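Local coordinates for protein dioxygenase (Pseudomonas brassicacearum, PDB 5V2D) that probably cleaves the central carbon-carbon double bond of lignin-derived stilbenes with molecular oxygen at a non-haem iron centre, at residues A[247-252]-A[350-355]; A[254-259]-A[273-278]; A[371-376]-A[407-412]. All blocks are in the same frame, centred on the assembly; numbering follows the deposited sequence.

Contact 1 (A[247-252]-A[350-355])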
loop_
_atom_site.group_PDB
_atom_site.type_symbol
_atom_site.label_atom_id
_atom_site.label_comp_id
_atom_site.label_asym_id
_atom_site.label_seq_id
_atom_site.Cartn_x
_atom_site.Cartn_y
_atom_site.Cartn_z
ATOM N N TYR A 247 18.056 3.764 12.660
ATOM C CA TYR A 247 18.354 3.945 11.238
ATOM C C TYR A 247 17.076 4.041 10.408
ATOM O O TYR A 247 15.996 3.643 10.834
ATOM C CB TYR A 247 19.181 2.792 10.685
ATOM C CG TYR A 247 20.539 2.768 11.290
ATOM C CD1 TYR A 247 21.548 3.609 10.839
ATOM C CD2 TYR A 247 20.790 1.952 12.390
ATOM C CE1 TYR A 247 22.756 3.650 11.468
ATOM C CE2 TYR A 247 22.029 1.978 13.042
ATOM C CZ TYR A 247 23.005 2.808 12.550
ATOM O OH TYR A 247 24.208 2.863 13.122
ATOM N N VAL A 248 17.241 4.573 9.206
ATOM C CA VAL A 248 16.218 4.597 8.171
ATOM C C VAL A 248 16.865 3.973 6.931
ATOM O O VAL A 248 18.017 4.217 6.662
ATOM C CB VAL A 248 15.837 6.048 7.936
ATOM C CG1 VAL A 248 14.943 6.197 6.742
ATOM C CG2 VAL A 248 15.108 6.556 9.158
ATOM N N VAL A 249 16.113 3.171 6.170
ATOM C CA VAL A 249 16.573 2.537 4.951
ATOM C C VAL A 249 15.595 2.859 3.819
ATOM O O VAL A 249 14.374 2.642 3.966
ATOM C CB VAL A 249 16.646 1.017 5.110
ATOM C CG1 VAL A 249 17.156 0.365 3.826
ATOM C CG2 VAL A 249 17.541 0.674 6.292
ATOM N N PHE A 250 16.125 3.380 2.716
ATOM C CA PHE A 250 15.351 3.701 1.498
ATOM C C PHE A 250 15.698 2.632 0.431
ATOM O O PHE A 250 16.805 2.606 -0.079
ATOM C CB PHE A 250 15.802 5.006 0.929
ATOM C CG PHE A 250 15.450 6.203 1.751
ATOM C CD1 PHE A 250 16.086 6.446 2.960
ATOM C CD2 PHE A 250 14.656 7.217 1.193
ATOM C CE1 PHE A 250 15.781 7.574 3.733
ATOM C CE2 PHE A 250 14.351 8.414 1.925
ATOM C CZ PHE A 250 14.926 8.577 3.203
ATOM N N PRO A 251 14.750 1.795 0.067
ATOM C CA PRO A 251 14.990 0.827 -1.027
ATOM C C PRO A 251 14.638 1.488 -2.356
ATOM O O PRO A 251 13.473 1.785 -2.650
ATOM C CB PRO A 251 14.054 -0.357 -0.690
ATOM C CG PRO A 251 13.406 0.038 0.625
ATOM C CD PRO A 251 13.505 1.504 0.777
ATOM N N LEU A 252 15.620 1.701 -3.210
ATOM C CA LEU A 252 15.390 2.220 -4.551
ATOM C C LEU A 252 15.158 1.060 -5.500
ATOM O O LEU A 252 16.068 0.273 -5.789
ATOM C CB LEU A 252 16.607 3.031 -5.075
ATOM C CG LEU A 252 16.567 4.479 -4.630
ATOM C CD1 LEU A 252 16.778 4.519 -3.136
ATOM C CD2 LEU A 252 17.607 5.287 -5.325
ATOM N N TRP A 350 17.107 -8.753 4.440
ATOM C CA TRP A 350 18.353 -8.073 4.067
ATOM C C TRP A 350 19.102 -7.687 5.346
ATOM O O TRP A 350 18.493 -7.248 6.327
ATOM C CB TRP A 350 18.033 -6.789 3.334
ATOM C CG TRP A 350 17.284 -6.944 2.089
ATOM C CD1 TRP A 350 15.959 -6.845 1.954
ATOM C CD2 TRP A 350 17.823 -7.048 0.775
ATOM N NE1 TRP A 350 15.609 -6.963 0.625
ATOM C CE2 TRP A 350 16.742 -7.047 -0.120
ATOM C CE3 TRP A 350 19.121 -7.168 0.259
ATOM C CZ2 TRP A 350 16.892 -7.203 -1.482
ATOM C CZ3 TRP A 350 19.263 -7.337 -1.124
ATOM C CH2 TRP A 350 18.178 -7.334 -1.963
ATOM N N THR A 351 20.435 -7.792 5.322
ATOM C CA THR A 351 21.280 -7.434 6.433
ATOM C C THR A 351 22.312 -6.396 5.903
ATOM O O THR A 351 23.037 -6.686 4.907
ATOM C CB THR A 351 22.030 -8.683 6.889
ATOM O OG1 THR A 351 21.063 -9.649 7.370
ATOM C CG2 THR A 351 22.993 -8.334 8.068
ATOM N N PHE A 352 22.286 -5.190 6.451
ATOM C CA PHE A 352 23.153 -4.096 6.019
ATOM C C PHE A 352 24.130 -3.886 7.208
ATOM O O PHE A 352 23.757 -3.354 8.248
ATOM C CB PHE A 352 22.371 -2.810 5.722
ATOM C CG PHE A 352 21.316 -2.989 4.679
ATOM C CD1 PHE A 352 19.989 -3.178 5.055
ATOM C CD2 PHE A 352 21.629 -3.138 3.360
ATOM C CE1 PHE A 352 19.002 -3.322 4.106
ATOM C CE2 PHE A 352 20.650 -3.312 2.406
ATOM C CZ PHE A 352 19.318 -3.421 2.785
ATOM N N ASP A 353 25.353 -4.351 7.012
ATOM C CA ASP A 353 26.381 -4.307 8.048
ATOM C C ASP A 353 27.161 -3.048 7.824
ATOM O O ASP A 353 27.963 -2.976 6.830
ATOM C CB ASP A 353 27.285 -5.527 7.971
ATOM C CG ASP A 353 28.318 -5.580 9.143
ATOM O OD1 ASP A 353 28.485 -4.579 9.915
ATOM O OD2 ASP A 353 28.818 -6.704 9.365
ATOM N N LEU A 354 26.909 -2.049 8.684
ATOM C CA LEU A 354 27.513 -0.763 8.471
ATOM C C LEU A 354 29.086 -0.780 8.701
ATOM O O LEU A 354 29.764 0.162 8.322
ATOM C CB LEU A 354 26.889 0.246 9.428
ATOM C CG LEU A 354 25.821 1.265 9.057
ATOM C CD1 LEU A 354 25.527 1.442 7.549
ATOM C CD2 LEU A 354 24.578 1.073 9.929
ATOM N N ASN A 355 29.551 -1.817 9.391
ATOM C CA ASN A 355 31.021 -1.937 9.702
ATOM C C ASN A 355 31.775 -2.834 8.797
ATOM O O ASN A 355 32.864 -3.325 9.125
ATOM C CB ASN A 355 31.172 -2.476 11.103
ATOM C CG ASN A 355 30.627 -1.514 12.095
ATOM O OD1 ASN A 355 30.800 -0.308 11.882
ATOM N ND2 ASN A 355 29.855 -2.006 13.056
#
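Rotation about CA-CB of Y247 puts CG anti to the carbonyl carbon (chi1 -67°), and from there the ring runs out to meet L354. V249 instead has CG1 anti to its backbone N (chi1 -179°), which sends that methyl towards the ring of F352. The two pairs join neighbouring blades of the beta-propeller known for this carotenoid-oxygenase family. Strand 247-252 belongs to the blade that includes 276-283 and 292-298, while 345-353 belongs to the next, with 301-311 and 314-322. The blades are layered rather than hydrogen-bonded edge to edge: CA of V249 and CA of F352 stand 9.4 Å apart, and side chains fill the space.

At the outer pair the methyl CD2 of L354 lies over one face of the Y247 ring, 3.9 Å from its centroid and 28° off the ring normal, a CH-pi contact. It sits on the phenol half of the ring, with L354 CD2 3.5 Å from both CE1 and CZ of Y247. The two side chains approach from opposite directions, and L354 holds a first torsion well away from a staggered value. Both residues stay partly open to solvent.

The inner pair is buried and less intimate. CG1 of V249 approaches CE1 of F352 at 4.1 Å, the side chains crossing at a slant. F352 gets further aromatic company from the first blade: F294 meets it edge-to-face, and F279 also touches it. Just past the strand, R292 NH1 of the first blade hydrogen-bonds to L354 O, adding a polar tie between the blades. There the chain bends in an Asx turn, in which N355 N donates to D353 OD1 at 3.0 Å, arriving from above the carboxylate plane.

Contact 2 (A[254-259]-A[273-278])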
loop_
_atom_site.group_PDB
_atom_site.type_symbol
_atom_site.label_atom_id
_atom_site.label_comp_id
_atom_site.label_asym_id
_atom_site.label_seq_id
_atom_site.Cartn_x
_atom_site.Cartn_y
_atom_site.Cartn_z
ATOM N N PRO A 254 14.516 -0.630 -9.121
ATOM C CA PRO A 254 15.073 -0.270 -10.433
ATOM C C PRO A 254 14.052 0.185 -11.490
ATOM O O PRO A 254 14.109 -0.265 -12.650
ATOM C CB PRO A 254 15.757 -1.582 -10.941
ATOM C CG PRO A 254 15.731 -2.518 -9.838
ATOM C CD PRO A 254 14.740 -2.042 -8.786
ATOM N N LEU A 255 13.167 1.082 -11.107
ATOM C CA LEU A 255 12.207 1.730 -11.959
ATOM C C LEU A 255 12.650 3.191 -12.011
ATOM O O LEU A 255 12.515 3.903 -10.974
ATOM C CB LEU A 255 10.827 1.680 -11.316
ATOM C CG LEU A 255 10.087 0.385 -11.449
ATOM C CD1 LEU A 255 8.844 0.371 -10.589
ATOM C CD2 LEU A 255 9.714 0.086 -12.908
ATOM N N THR A 256 13.132 3.666 -13.171
ATOM C CA THR A 256 13.707 5.019 -13.279
ATOM C C THR A 256 12.838 5.980 -14.018
ATOM O O THR A 256 11.990 5.585 -14.814
ATOM C CB THR A 256 15.113 5.004 -13.958
ATOM O OG1 THR A 256 15.047 4.332 -15.220
ATOM C CG2 THR A 256 16.049 4.232 -13.097
ATOM N N VAL A 257 13.065 7.258 -13.774
ATOM C CA VAL A 257 12.215 8.291 -14.334
ATOM C C VAL A 257 12.956 9.022 -15.440
ATOM O O VAL A 257 14.103 9.329 -15.291
ATOM C CB VAL A 257 11.873 9.305 -13.272
ATOM C CG1 VAL A 257 10.901 10.359 -13.782
ATOM C CG2 VAL A 257 11.261 8.613 -12.087
ATOM N N ASP A 258 12.266 9.348 -16.528
ATOM C CA ASP A 258 12.780 10.227 -17.595
ATOM C C ASP A 258 11.707 11.258 -18.008
ATOM O O ASP A 258 10.692 10.916 -18.633
ATOM C CB ASP A 258 13.190 9.375 -18.797
ATOM C CG ASP A 258 13.934 10.205 -19.880
ATOM O OD1 ASP A 258 15.101 9.985 -20.078
ATOM O OD2 ASP A 258 13.373 11.096 -20.527
ATOM N N VAL A 259 11.939 12.502 -17.675
ATOM C CA VAL A 259 10.951 13.559 -17.949
ATOM C C VAL A 259 10.695 13.771 -19.460
ATOM O O VAL A 259 9.543 14.065 -19.883
ATOM C CB VAL A 259 11.343 14.901 -17.340
ATOM C CG1 VAL A 259 10.179 15.923 -17.541
ATOM C CG2 VAL A 259 11.650 14.726 -15.878
ATOM N N PRO A 273 16.596 -3.630 -16.269
ATOM C CA PRO A 273 16.938 -4.982 -15.826
ATOM C C PRO A 273 18.410 -5.223 -15.424
ATOM O O PRO A 273 18.745 -6.249 -14.921
ATOM C CB PRO A 273 16.599 -5.834 -17.063
ATOM C CG PRO A 273 16.884 -4.914 -18.203
ATOM C CD PRO A 273 16.350 -3.590 -17.725
ATOM N N ASP A 274 19.261 -4.242 -15.602
ATOM C CA ASP A 274 20.703 -4.367 -15.373
ATOM C C ASP A 274 21.148 -3.308 -14.364
ATOM O O ASP A 274 22.250 -2.819 -14.411
ATOM C CB ASP A 274 21.424 -4.146 -16.728
ATOM C CG ASP A 274 21.049 -2.831 -17.382
ATOM O OD1 ASP A 274 20.027 -2.123 -16.965
ATOM O OD2 ASP A 274 21.788 -2.499 -18.330
ATOM N N LEU A 275 20.261 -2.919 -13.466
ATOM C CA LEU A 275 20.528 -1.899 -12.439
ATOM C C LEU A 275 20.378 -2.584 -11.084
ATOM O O LEU A 275 19.322 -3.121 -10.783
ATOM C CB LEU A 275 19.466 -0.838 -12.457
ATOM C CG LEU A 275 19.732 0.625 -12.556
ATOM C CD1 LEU A 275 18.522 1.343 -11.953
ATOM C CD2 LEU A 275 21.054 1.112 -12.019
ATOM N N PRO A 276 21.414 -2.565 -10.278
ATOM C CA PRO A 276 21.279 -3.163 -8.942
ATOM C C PRO A 276 20.138 -2.511 -8.100
ATOM O O PRO A 276 19.903 -1.311 -8.158
ATOM C CB PRO A 276 22.643 -2.918 -8.321
ATOM C CG PRO A 276 23.611 -2.761 -9.468
ATOM C CD PRO A 276 22.807 -2.127 -10.571
ATOM N N GLN A 277 19.442 -3.347 -7.362
ATOM C CA GLN A 277 18.635 -2.887 -6.236
ATOM C C GLN A 277 19.584 -2.054 -5.396
ATOM O O GLN A 277 20.731 -2.445 -5.164
ATOM C CB GLN A 277 18.072 -4.085 -5.476
ATOM C CG GLN A 277 16.928 -4.778 -6.203
ATOM C CD GLN A 277 16.538 -6.060 -5.522
ATOM O OE1 GLN A 277 15.651 -6.077 -4.689
ATOM N NE2 GLN A 277 17.248 -7.120 -5.806
ATOM N N LEU A 278 19.158 -0.883 -4.991
ATOM C CA LEU A 278 20.033 0.002 -4.210
ATOM C C LEU A 278 19.315 0.335 -2.876
ATOM O O LEU A 278 18.090 0.437 -2.829
ATOM C CB LEU A 278 20.274 1.204 -5.059
ATOM C CG LEU A 278 21.436 2.085 -4.850
ATOM C CD1 LEU A 278 22.777 1.373 -4.851
ATOM C CD2 LEU A 278 21.448 3.205 -5.888
#
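P254 and L275 meet where the chain leaves a propeller blade and comes back to it. After strand 247-252 it does not turn straight into its antiparallel neighbour 276-283; it makes an excursion first, in which 255-257 pairs with 269-271 as a small two-stranded sheet. The short helix 259-263 comes between them in the chain, with D258 as its N-cap, OD2 accepting from the backbone N of R261. P254 and L275 form the neck of this insertion, their CA atoms 6.0 Å apart.

The neck is the tight part. The pyrrolidine ring of P254 lies against the backbone and the base of the side chain of L275: P254 CG is 3.8 Å from L275 O, and P254 CB is 4.1 Å from L275 CB. The far end of L275 also reaches P254, CD1 lying 4.1 Å from P254 CA, so the leucine touches the proline at both its root and its end. Its first torsion, -127°, is far from staggered. Y234 also packs on this leucine.

Toward solvent the packing thins. T256, partly exposed, contributes one methyl: CG2 meets L275 CD1 tip to tip at 4.0 Å. Here chi1 of 54° wedges OG1 between the backbone N and the carbonyl carbon and puts CG2 beside N, facing the leucine. On the other segment D274, next to L275, is exposed.

On the inner side of the neck Q277 is buried but only lightly engaged with the other segment. Its CB points away from 254-259, and its CG is 4.4 Å from P254 CD. Q302 touches both Q277 and P254. The amide is held elsewhere, NE2 of Q277 donating to the carbonyl oxygen of P297 in the next strand of the blade.

Contact 3 (A[371-376]-A[407-412])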
loop_
_atom_site.group_PDB
_atom_site.type_symbol
_atom_site.label_atom_id
_atom_site.label_comp_id
_atom_site.label_asym_id
_atom_site.label_seq_id
_atom_site.Cartn_x
_atom_site.Cartn_y
_atom_site.Cartn_z
ATOM N N CYS A 371 4.575 -14.135 -1.326
ATOM C CA CYS A 371 3.667 -13.449 -0.465
ATOM C C CYS A 371 3.764 -11.905 -0.658
ATOM O O CYS A 371 4.686 -11.409 -1.262
ATOM C CB CYS A 371 3.986 -13.824 0.983
ATOM S SG CYS A 371 5.682 -13.495 1.486
ATOM N N GLU A 372 2.792 -11.198 -0.116
ATOM C CA GLU A 372 2.753 -9.718 -0.184
ATOM C C GLU A 372 1.741 -9.206 0.848
ATOM O O GLU A 372 1.215 -10.005 1.676
ATOM C CB GLU A 372 2.495 -9.194 -1.591
ATOM C CG GLU A 372 3.750 -8.483 -2.216
ATOM C CD GLU A 372 4.145 -7.143 -1.484
ATOM O OE1 GLU A 372 5.319 -6.635 -1.610
ATOM O OE2 GLU A 372 3.245 -6.566 -0.791
ATOM N N PHE A 373 1.548 -7.886 0.855
ATOM C CA PHE A 373 0.764 -7.245 1.852
ATOM C C PHE A 373 1.085 -7.662 3.282
ATOM O O PHE A 373 0.170 -7.979 4.073
ATOM C CB PHE A 373 -0.753 -7.357 1.542
ATOM C CG PHE A 373 -1.199 -6.504 0.355
ATOM C CD1 PHE A 373 -1.252 -5.141 0.452
ATOM C CD2 PHE A 373 -1.531 -7.102 -0.834
ATOM C CE1 PHE A 373 -1.700 -4.355 -0.574
ATOM C CE2 PHE A 373 -2.037 -6.337 -1.888
ATOM C CZ PHE A 373 -2.115 -4.943 -1.762
ATOM N N PRO A 374 2.327 -7.574 3.684
ATOM C CA PRO A 374 2.746 -7.935 5.028
ATOM C C PRO A 374 2.252 -7.003 6.092
ATOM O O PRO A 374 2.063 -5.823 5.863
ATOM C CB PRO A 374 4.292 -7.813 4.963
ATOM C CG PRO A 374 4.513 -6.751 3.908
ATOM C CD PRO A 374 3.455 -7.020 2.887
ATOM N N ARG A 375 2.044 -7.518 7.282
ATOM C CA ARG A 375 1.655 -6.668 8.430
ATOM C C ARG A 375 2.338 -7.215 9.657
ATOM O O ARG A 375 2.184 -8.432 9.961
ATOM C CB ARG A 375 0.146 -6.855 8.646
ATOM C CG ARG A 375 -0.468 -6.274 9.895
ATOM C CD ARG A 375 -0.373 -4.734 9.848
ATOM N NE ARG A 375 -1.305 -4.285 8.813
ATOM C CZ ARG A 375 -1.452 -2.988 8.501
ATOM N NH1 ARG A 375 -0.745 -2.098 9.147
ATOM N NH2 ARG A 375 -2.249 -2.598 7.550
ATOM N N CYS A 376 3.064 -6.392 10.388
ATOM C CA CYS A 376 3.537 -6.816 11.700
ATOM C C CYS A 376 2.653 -6.172 12.771
ATOM O O CYS A 376 1.862 -5.274 12.480
ATOM C CB CYS A 376 4.991 -6.445 11.923
ATOM S SG CYS A 376 5.280 -4.727 12.007
ATOM N N PRO A 407 -7.189 -13.034 -11.155
ATOM C CA PRO A 407 -6.893 -11.603 -11.295
ATOM C C PRO A 407 -5.537 -11.261 -10.795
ATOM O O PRO A 407 -4.952 -12.022 -10.055
ATOM C CB PRO A 407 -8.025 -10.933 -10.499
ATOM C CG PRO A 407 -8.509 -11.969 -9.565
ATOM C CD PRO A 407 -8.248 -13.306 -10.170
ATOM N N PHE A 408 -5.074 -10.092 -11.158
ATOM C CA PHE A 408 -3.942 -9.426 -10.531
ATOM C C PHE A 408 -4.198 -9.262 -8.990
ATOM O O PHE A 408 -5.290 -8.965 -8.533
ATOM C CB PHE A 408 -3.789 -8.032 -11.210
ATOM C CG PHE A 408 -2.640 -7.186 -10.710
ATOM C CD1 PHE A 408 -2.873 -5.879 -10.202
ATOM C CD2 PHE A 408 -1.322 -7.629 -10.815
ATOM C CE1 PHE A 408 -1.808 -5.053 -9.770
ATOM C CE2 PHE A 408 -0.266 -6.810 -10.377
ATOM C CZ PHE A 408 -0.500 -5.519 -9.870
ATOM N N GLN A 409 -3.144 -9.412 -8.214
ATOM C CA GLN A 409 -3.144 -9.353 -6.730
ATOM C C GLN A 409 -4.207 -10.375 -6.120
ATOM O O GLN A 409 -4.920 -10.064 -5.174
ATOM C CB GLN A 409 -3.372 -7.913 -6.257
ATOM C CG GLN A 409 -2.180 -6.910 -6.444
ATOM C CD GLN A 409 -2.602 -5.440 -6.147
ATOM O OE1 GLN A 409 -3.731 -5.049 -6.556
ATOM N NE2 GLN A 409 -1.795 -4.640 -5.354
ATOM N N PHE A 410 -4.307 -11.571 -6.687
ATOM C CA PHE A 410 -5.078 -12.650 -6.138
ATOM C C PHE A 410 -4.314 -13.402 -5.014
ATOM O O PHE A 410 -3.250 -13.956 -5.270
ATOM C CB PHE A 410 -5.473 -13.657 -7.256
ATOM C CG PHE A 410 -6.344 -14.782 -6.779
ATOM C CD1 PHE A 410 -5.805 -16.002 -6.494
ATOM C CD2 PHE A 410 -7.671 -14.637 -6.651
ATOM C CE1 PHE A 410 -6.628 -17.078 -6.080
ATOM C CE2 PHE A 410 -8.472 -15.662 -6.219
ATOM C CZ PHE A 410 -7.913 -16.916 -5.922
ATOM N N PHE A 411 -4.862 -13.425 -3.789
ATOM C CA PHE A 411 -4.195 -14.065 -2.676
ATOM C C PHE A 411 -5.224 -14.963 -2.011
ATOM O O PHE A 411 -6.220 -14.476 -1.513
ATOM C CB PHE A 411 -3.601 -13.095 -1.704
ATOM C CG PHE A 411 -2.591 -12.190 -2.300
ATOM C CD1 PHE A 411 -1.278 -12.622 -2.436
ATOM C CD2 PHE A 411 -2.918 -10.898 -2.681
ATOM C CE1 PHE A 411 -0.281 -11.772 -2.908
ATOM C CE2 PHE A 411 -1.961 -10.070 -3.227
ATOM C CZ PHE A 411 -0.627 -10.478 -3.350
ATOM N N ASN A 412 -4.996 -16.283 -2.043
ATOM C CA ASN A 412 -5.981 -17.225 -1.517
ATOM C C ASN A 412 -5.623 -17.772 -0.173
ATOM O O ASN A 412 -6.314 -18.673 0.284
ATOM C CB ASN A 412 -6.278 -18.373 -2.519
ATOM C CG ASN A 412 -5.038 -19.150 -2.915
ATOM O OD1 ASN A 412 -3.931 -18.870 -2.420
ATOM N ND2 ASN A 412 -5.215 -20.125 -3.855
#
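F373 and Q409 both take left-handed backbone angles: the first turns strand 371-375 through a corner, and the second is the third residue of a type II turn, P407 to F410. The rings of F373 and F411 meet obliquely, planes 84° apart, with F411 CE2 near the plane of the F373 ring and 3.8 Å from its CD2. Q409 approaches the far end of the same ring, NE2 3.6 Å from F373 CZ, amide and ring planes 42° apart; its OE1 is hydrogen-bonded to Y36 OH. E372 lays only its CB against F411, 3.8 Å from CZ. Its chain bends at chi2 (-67°), bringing OE2 to two bonds, from F373 N at 2.7 Å and from ND1 of the iron ligand H304, making E372 a second-shell residue. Cutting F411 back to an alanine would probably leave the edge of F373 and E372 CB without their shared neighbour, giving the F373 ring room to shift. L391 of strand 387-392 packs on both phenylalanines, E437 touches F373, and the backbone of F435 hydrogen-bonds to that of F411, so the contact joins strand 371-375 to the loop before 413-418 in one blade, with strand 433-442 of the next alongside.

Overall arrangement
Contacts 1 and 2 share the blade that holds strands 247-252 and 276-283 and touch each other, whereas contact 3 stands apart, its nearest atoms about 11 Å from either. Contact 2 nests within the chain loop closed by contact 1. They join directly where L252 N lies 2.8 Å from L278 O, a probable hydrogen bond between strands, and where W350 CZ2 packs 3.6 Å from Q277 OE1. Both are centred about 21 Å from the middle of the chain, contact 3 only about 11 Å. Contact 3 alone reaches the active site: the side chain of F373 is about 6 Å from the iron, whose ligands are H188, H239, H304 and H495.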